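PDB 4OPC: conserved Archaeal protein from Sulfolobus acidocaldarius, which reduces the double bonds of the geranylgeranyl chains of archaeal membrane lipid precursors, using one bound FAD per subunit. Local coordinates for residues A[179-191]-A[232-246]. Residues are numbered along the deposited sequence; the frame is centred on the assembly and turned at random.
Sequences DDKDADVAYREVL and GIQGGMGYPSIHEYY. With PGT ((1S)-2-{[{[(2R)-2,3-dihydroxypropyl]oxy}(hydroxy)phosphoryl]oxy}-1-[(palmitoyloxy)methyl]ethyl stearate), chain C.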
loop_
_atom_site.group_PDB
_atom_site.type_symbol
_atom_site.label_atom_id
_atom_site.label_comp_id
_atom_site.label_asym_id
_atom_site.label_seq_id
_atom_site.Cartn_x
_atom_site.Cartn_y
_atom_site.Cartn_z
ATOM N N ASP A 179 -13.689 -5.178 3.249
ATOM C CA ASP A 179 -14.109 -6.543 3.042
ATOM C C ASP A 179 -12.887 -7.453 3.137
ATOM O O ASP A 179 -11.784 -7.074 2.727
ATOM C CB ASP A 179 -14.761 -6.670 1.670
ATOM C CG ASP A 179 -15.459 -7.995 1.482
ATOM O OD1 ASP A 179 -14.784 -9.014 1.232
ATOM O OD2 ASP A 179 -16.705 -8.022 1.579
ATOM N N ASP A 180 -13.074 -8.641 3.709
ATOM C CA ASP A 180 -11.974 -9.596 3.838
ATOM C C ASP A 180 -11.320 -9.927 2.488
ATOM O O ASP A 180 -10.142 -10.223 2.420
ATOM C CB ASP A 180 -12.462 -10.903 4.486
ATOM C CG ASP A 180 -12.821 -10.751 5.956
ATOM O OD1 ASP A 180 -12.422 -9.754 6.597
ATOM O OD2 ASP A 180 -13.499 -11.654 6.482
ATOM N N LYS A 181 -12.106 -9.874 1.418
ATOM C CA LYS A 181 -11.577 -10.174 0.089
ATOM C C LYS A 181 -10.823 -9.000 -0.520
ATOM O O LYS A 181 -10.266 -9.135 -1.619
ATOM C CB LYS A 181 -12.707 -10.595 -0.850
ATOM C CG LYS A 181 -13.312 -11.961 -0.509
ATOM C CD LYS A 181 -14.501 -12.319 -1.401
ATOM C CE LYS A 181 -15.704 -11.449 -1.068
ATOM N NZ LYS A 181 -15.997 -11.441 0.400
ATOM N N ASP A 182 -10.776 -7.864 0.183
ATOM C CA ASP A 182 -10.066 -6.674 -0.296
ATOM C C ASP A 182 -8.708 -6.523 0.394
ATOM O O ASP A 182 -8.159 -5.416 0.488
ATOM C CB ASP A 182 -10.918 -5.417 -0.095
ATOM C CG ASP A 182 -12.088 -5.322 -1.060
ATOM O OD1 ASP A 182 -12.175 -6.097 -2.037
ATOM O OD2 ASP A 182 -12.954 -4.451 -0.844
ATOM N N ALA A 183 -8.147 -7.640 0.857
ATOM C CA ALA A 183 -6.782 -7.664 1.365
ATOM C C ALA A 183 -6.178 -9.017 1.061
ATOM O O ALA A 183 -6.900 -9.979 0.767
ATOM C CB ALA A 183 -6.757 -7.401 2.882
ATOM N N ASP A 184 -4.856 -9.064 1.076
ATOM C CA ASP A 184 -4.133 -10.319 1.010
ATOM C C ASP A 184 -3.404 -10.546 2.335
ATOM O O ASP A 184 -3.077 -9.604 3.049
ATOM C CB ASP A 184 -3.134 -10.321 -0.165
ATOM C CG ASP A 184 -3.794 -10.637 -1.512
ATOM O OD1 ASP A 184 -4.980 -10.293 -1.691
ATOM O OD2 ASP A 184 -3.123 -11.224 -2.404
ATOM N N VAL A 185 -3.143 -11.801 2.651
ATOM C CA VAL A 185 -2.194 -12.105 3.699
ATOM C C VAL A 185 -0.918 -12.421 2.927
ATOM O O VAL A 185 -0.954 -13.068 1.867
ATOM C CB VAL A 185 -2.647 -13.273 4.600
ATOM C CG1 VAL A 185 -2.964 -14.490 3.796
ATOM C CG2 VAL A 185 -1.578 -13.602 5.642
ATOM N N ALA A 186 0.207 -11.929 3.414
ATOM C CA ALA A 186 1.471 -12.131 2.729
ATOM C C ALA A 186 2.546 -12.511 3.745
ATOM O O ALA A 186 2.486 -12.117 4.913
ATOM C CB ALA A 186 1.859 -10.892 1.943
ATOM N N TYR A 187 3.515 -13.306 3.309
ATOM C CA TYR A 187 4.532 -13.858 4.184
ATOM C C TYR A 187 5.834 -13.903 3.422
ATOM O O TYR A 187 5.828 -14.213 2.218
ATOM C CB TYR A 187 4.141 -15.286 4.582
ATOM C CG TYR A 187 5.219 -16.002 5.357
ATOM C CD1 TYR A 187 5.376 -15.793 6.719
ATOM C CD2 TYR A 187 6.094 -16.879 4.724
ATOM C CE1 TYR A 187 6.365 -16.428 7.419
ATOM C CE2 TYR A 187 7.092 -17.516 5.426
ATOM C CZ TYR A 187 7.221 -17.293 6.773
ATOM O OH TYR A 187 8.208 -17.910 7.520
ATOM N N ARG A 188 6.944 -13.609 4.086
ATOM C CA ARG A 188 8.236 -13.675 3.421
ATOM C C ARG A 188 9.357 -14.085 4.361
ATOM O O ARG A 188 9.271 -13.910 5.587
ATOM C CB ARG A 188 8.589 -12.325 2.778
ATOM C CG ARG A 188 8.855 -11.163 3.759
ATOM C CD ARG A 188 10.330 -11.124 4.225
ATOM N NE ARG A 188 10.656 -9.980 5.071
ATOM C CZ ARG A 188 10.396 -9.911 6.371
ATOM N NH1 ARG A 188 9.777 -10.912 6.978
ATOM N NH2 ARG A 188 10.754 -8.836 7.073
ATOM N N GLU A 189 10.434 -14.592 3.766
ATOM C CA GLU A 189 11.689 -14.817 4.465
ATOM C C GLU A 189 12.830 -14.162 3.704
ATOM O O GLU A 189 12.736 -13.951 2.497
ATOM C CB GLU A 189 11.957 -16.321 4.649
ATOM C CG GLU A 189 10.802 -17.034 5.313
ATOM C CD GLU A 189 11.036 -18.501 5.562
ATOM O OE1 GLU A 189 11.914 -19.106 4.899
ATOM O OE2 GLU A 189 10.324 -19.056 6.426
ATOM N N VAL A 190 13.891 -13.798 4.410
ATOM C CA VAL A 190 15.119 -13.399 3.743
ATOM C C VAL A 190 16.153 -14.488 3.991
ATOM O O VAL A 190 16.421 -14.844 5.140
ATOM C CB VAL A 190 15.630 -12.025 4.214
ATOM C CG1 VAL A 190 17.019 -11.757 3.648
ATOM C CG2 VAL A 190 14.662 -10.942 3.789
ATOM N N LEU A 191 16.709 -15.027 2.906
ATOM C CA LEU A 191 17.643 -16.143 2.975
ATOM C C LEU A 191 18.884 -15.889 2.134
ATOM O O LEU A 191 18.834 -15.175 1.134
ATOM C CB LEU A 191 16.957 -17.416 2.465
ATOM C CG LEU A 191 15.758 -17.907 3.278
ATOM C CD1 LEU A 191 14.627 -18.284 2.353
ATOM C CD2 LEU A 191 16.153 -19.094 4.140
ATOM N N GLY A 232 1.802 -13.774 -1.500
ATOM C CA GLY A 232 0.575 -13.199 -0.988
ATOM C C GLY A 232 -0.584 -14.019 -1.521
ATOM O O GLY A 232 -0.539 -14.503 -2.667
ATOM N N ILE A 233 -1.609 -14.207 -0.696
ATOM C CA ILE A 233 -2.833 -14.876 -1.141
ATOM C C ILE A 233 -4.029 -14.046 -0.702
ATOM O O ILE A 233 -3.970 -13.358 0.318
ATOM C CB ILE A 233 -2.946 -16.320 -0.612
ATOM C CG1 ILE A 233 -3.094 -16.333 0.897
ATOM C CG2 ILE A 233 -1.734 -17.154 -1.026
ATOM C CD1 ILE A 233 -3.242 -17.725 1.468
ATOM N N GLN A 234 -5.107 -14.100 -1.475
ATOM C CA GLN A 234 -6.300 -13.315 -1.174
ATOM C C GLN A 234 -6.996 -13.790 0.097
ATOM O O GLN A 234 -7.189 -14.986 0.310
ATOM C CB GLN A 234 -7.265 -13.354 -2.359
ATOM C CG GLN A 234 -8.521 -12.526 -2.130
ATOM C CD GLN A 234 -9.386 -12.457 -3.355
ATOM O OE1 GLN A 234 -9.360 -13.355 -4.202
ATOM N NE2 GLN A 234 -10.186 -11.410 -3.453
ATOM N N GLY A 235 -7.373 -12.839 0.951
ATOM C CA GLY A 235 -8.159 -13.164 2.126
ATOM C C GLY A 235 -9.638 -13.407 1.841
ATOM O O GLY A 235 -10.121 -13.175 0.729
ATOM N N GLY A 236 -10.372 -13.884 2.842
ATOM C CA GLY A 236 -11.808 -14.045 2.711
ATOM C C GLY A 236 -12.256 -15.167 1.795
ATOM O O GLY A 236 -13.424 -15.216 1.431
ATOM N N MET A 237 -11.342 -16.077 1.447
ATOM C CA MET A 237 -11.638 -17.161 0.510
ATOM C C MET A 237 -11.547 -18.552 1.133
ATOM O O MET A 237 -11.787 -19.551 0.453
ATOM C CB MET A 237 -10.690 -17.101 -0.695
ATOM C CG MET A 237 -10.676 -15.767 -1.431
ATOM S SD MET A 237 -12.236 -15.415 -2.262
ATOM C CE MET A 237 -12.127 -16.529 -3.658
ATOM N N GLY A 238 -11.178 -18.622 2.407
ATOM C CA GLY A 238 -11.096 -19.903 3.093
ATOM C C GLY A 238 -9.843 -20.715 2.805
ATOM O O GLY A 238 -9.794 -21.905 3.119
ATOM N N TYR A 239 -8.834 -20.081 2.215
ATOM C CA TYR A 239 -7.584 -20.761 1.880
ATOM C C TYR A 239 -6.865 -21.212 3.146
ATOM O O TYR A 239 -6.968 -20.558 4.185
ATOM C CB TYR A 239 -6.666 -19.829 1.083
ATOM C CG TYR A 239 -7.229 -19.393 -0.252
ATOM C CD1 TYR A 239 -7.968 -20.269 -1.039
ATOM C CD2 TYR A 239 -7.020 -18.110 -0.721
ATOM C CE1 TYR A 239 -8.484 -19.867 -2.259
ATOM C CE2 TYR A 239 -7.527 -17.703 -1.937
ATOM C CZ TYR A 239 -8.255 -18.584 -2.701
ATOM O OH TYR A 239 -8.773 -18.184 -3.910
ATOM N N PRO A 240 -6.127 -22.335 3.056
ATOM C CA PRO A 240 -5.318 -22.845 4.164
ATOM C C PRO A 240 -4.207 -21.875 4.540
ATOM O O PRO A 240 -3.994 -20.863 3.867
ATOM C CB PRO A 240 -4.692 -24.123 3.589
ATOM C CG PRO A 240 -5.498 -24.470 2.405
ATOM C CD PRO A 240 -6.033 -23.193 1.863
ATOM N N SER A 241 -3.491 -22.216 5.602
ATOM C CA SER A 241 -2.431 -21.388 6.161
ATOM C C SER A 241 -1.411 -20.972 5.116
ATOM O O SER A 241 -0.898 -21.816 4.374
ATOM C CB SER A 241 -1.711 -22.172 7.254
ATOM O OG SER A 241 -0.477 -21.559 7.571
ATOM N N ILE A 242 -1.109 -19.679 5.067
ATOM C CA ILE A 242 -0.102 -19.180 4.138
ATOM C C ILE A 242 1.266 -19.804 4.457
ATOM O O ILE A 242 2.072 -20.018 3.548
ATOM C CB ILE A 242 -0.028 -17.641 4.124
ATOM C CG1 ILE A 242 0.858 -17.166 2.966
ATOM C CG2 ILE A 242 0.475 -17.111 5.466
ATOM C CD1 ILE A 242 0.697 -15.697 2.646
ATOM N N HIS A 243 1.521 -20.107 5.727
ATOM C CA HIS A 243 2.772 -20.755 6.115
ATOM C C HIS A 243 2.883 -22.110 5.434
ATOM O O HIS A 243 3.978 -22.559 5.106
ATOM C CB HIS A 243 2.853 -20.940 7.633
ATOM C CG HIS A 243 2.961 -19.656 8.396
ATOM N ND1 HIS A 243 2.493 -19.513 9.687
ATOM C CD2 HIS A 243 3.479 -18.453 8.049
ATOM C CE1 HIS A 243 2.727 -18.280 10.102
ATOM N NE2 HIS A 243 3.319 -17.615 9.125
ATOM N N GLU A 244 1.749 -22.766 5.220
ATOM C CA GLU A 244 1.758 -24.079 4.593
ATOM C C GLU A 244 1.960 -23.961 3.084
ATOM O O GLU A 244 2.664 -24.773 2.495
ATOM C CB GLU A 244 0.503 -24.880 4.954
ATOM C CG GLU A 244 0.475 -25.358 6.410
ATOM C CD GLU A 244 1.633 -26.291 6.763
ATOM O OE1 GLU A 244 1.991 -27.163 5.936
ATOM O OE2 GLU A 244 2.192 -26.152 7.874
ATOM N N TYR A 245 1.366 -22.947 2.459
ATOM C CA TYR A 245 1.653 -22.684 1.044
ATOM C C TYR A 245 3.139 -22.424 0.859
ATOM O O TYR A 245 3.760 -22.944 -0.069
ATOM C CB TYR A 245 0.901 -21.449 0.537
ATOM C CG TYR A 245 -0.531 -21.679 0.120
ATOM C CD1 TYR A 245 -0.848 -22.021 -1.189
ATOM C CD2 TYR A 245 -1.571 -21.525 1.029
ATOM C CE1 TYR A 245 -2.166 -22.225 -1.581
ATOM C CE2 TYR A 245 -2.886 -21.716 0.649
ATOM C CZ TYR A 245 -3.178 -22.067 -0.656
ATOM O OH TYR A 245 -4.486 -22.264 -1.030
ATOM N N TYR A 246 3.702 -21.598 1.736
ATOM C CA TYR A 246 5.117 -21.251 1.642
ATOM C C TYR A 246 6.007 -22.487 1.730
ATOM O O TYR A 246 6.877 -22.692 0.885
ATOM C CB TYR A 246 5.515 -20.231 2.718
ATOM C CG TYR A 246 6.959 -19.783 2.617
ATOM C CD1 TYR A 246 7.319 -18.691 1.822
ATOM C CD2 TYR A 246 7.962 -20.448 3.313
ATOM C CE1 TYR A 246 8.649 -18.275 1.735
ATOM C CE2 TYR A 246 9.290 -20.050 3.233
ATOM C CZ TYR A 246 9.628 -18.964 2.444
ATOM O OH TYR A 246 10.951 -18.588 2.363
HETATM C C48 PGT C . -3.318 -9.723 -7.482
HETATM C C47 PGT C . -3.727 -8.696 -6.445
HETATM C C46 PGT C . -2.977 -8.959 -5.156
HETATM C C45 PGT C . -1.486 -8.957 -5.431
HETATM C C44 PGT C . -0.714 -8.580 -4.185
HETATM C C43 PGT C . -0.050 -9.810 -3.594
HETATM C C42 PGT C . 0.567 -9.431 -2.266
HETATM C C41 PGT C . 1.704 -8.481 -2.542
HETATM C C40 PGT C . 2.742 -8.573 -1.450
HETATM C C39 PGT C . 4.074 -8.216 -2.071
HETATM C C38 PGT C . 3.989 -6.846 -2.692
HETATM C C37 PGT C . 5.265 -6.580 -3.455
HETATM C C36 PGT C . 5.211 -5.166 -3.980
HETATM C C35 PGT C . 6.284 -4.941 -5.020
HETATM C C34 PGT C . 6.228 -3.495 -5.474
HETATM C C33 PGT C . 7.038 -3.275 -6.733
HETATM C C32 PGT C . 7.724 -1.922 -6.707
HETATM C C31 PGT C . 6.791 -0.788 -7.099
HETATM O O31 PGT C . 6.687 0.156 -6.338
HETATM O O2 PGT C . 6.044 -0.806 -8.304
HETATM C C2 PGT C . 6.543 -0.037 -9.382
HETATM C C1 PGT C . 6.192 1.434 -9.284
HETATM O O3P PGT C . 5.716 1.899 -8.036
HETATM P P PGT C . 4.241 2.476 -7.965
HETATM O O1P PGT C . 3.417 1.539 -8.820
HETATM O O2P PGT C . 3.710 2.502 -6.540
HETATM O O4P PGT C . 4.123 3.950 -8.557
HETATM C C4 PGT C . 5.131 4.540 -9.352
HETATM C C5 PGT C . 4.691 5.887 -9.878
HETATM O O5 PGT C . 5.597 6.877 -9.447
HETATM C C6 PGT C . 3.304 6.200 -9.371
HETATM O O6 PGT C . 3.337 7.214 -8.394
HETATM C C3 PGT C . 5.938 -0.467 -10.706
HETATM O O3 PGT C . 6.297 -1.773 -11.090
HETATM C C11 PGT C . 5.271 -2.429 -11.796
HETATM O O11 PGT C . 4.665 -1.840 -12.669
HETATM C C12 PGT C . 4.915 -3.863 -11.461
HETATM C C13 PGT C . 4.155 -4.505 -12.602
HETATM C C14 PGT C . 3.797 -5.926 -12.218
HETATM C C15 PGT C . 2.374 -5.988 -11.707
HETATM C C16 PGT C . 1.971 -7.426 -11.455
HETATM C C17 PGT C . 0.649 -7.689 -12.143
HETATM C C18 PGT C . 0.360 -9.174 -12.190
HETATM C C19 PGT C . -0.794 -9.440 -13.136
HETATM C C20 PGT C . -0.371 -9.223 -14.576
HETATM C C21 PGT C . -0.592 -10.496 -15.369
HETATM C C22 PGT C . -0.948 -10.172 -16.804
HETATM C C23 PGT C . -1.734 -11.329 -17.382
HETATM C C24 PGT C . -2.345 -10.937 -18.709
HETATM C C25 PGT C . -3.833 -11.210 -18.687
HETATM C C26 PGT C . -4.588 -9.954 -19.070
HETATM O O HOH W 1 -15.283 -13.393 2.257
#
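With CG swung away from the backbone N in both residues (chi1 173° in Y187, -177° in Y246), two tyrosine rings meet edge to face, planes at 77°, where helix 242-253 packs against strand 183-193. That strand pairs antiparallel with strand 226-234 in the large mixed sheet that borders flavin cofactor and lipid, and the helix, reached through loop 235-241, lies across the sheet face that carries V185 and I233. The edge of Y187 points at the centre of the Y246 ring, CE2 standing 3.6 Å from CG of Y246. One face of Y187 receives the edge of H243 in an offset edge-to-face pair, CD2 of H243 lying 3.5 Å from CD1 of Y187. E189 ties both phenols: its OE2 takes the hydroxyl of Y187 on the anti lone pair, while its OE1 is met from above the carboxylate plane by Y246 OH at 2.8 Å. A leucine in place of Y246 would probably leave E189 OE1 without this donor and the Y187 edge without an aromatic face to rest on. I242 and V185 reach tip to tip, and CG1 of V185 is pressed to 3.4 Å from CG1 of I233, tighter than usual for carbons. V185 and I233 exchange two backbone hydrogen bonds. On the face of A186 and G232, A186 touches the reduced FAD cofactor and G232 CA lies 4.0 Å from PGT C42; D184 also borders the lipid. G232 suits this place, since a side chain would run into the lipid tail. At the far end the extended Q234 places NE2 2.9 Å from K181 O, a nearly straight bond on a carbonyl lone pair, and one water joins K181 NZ to G236 O.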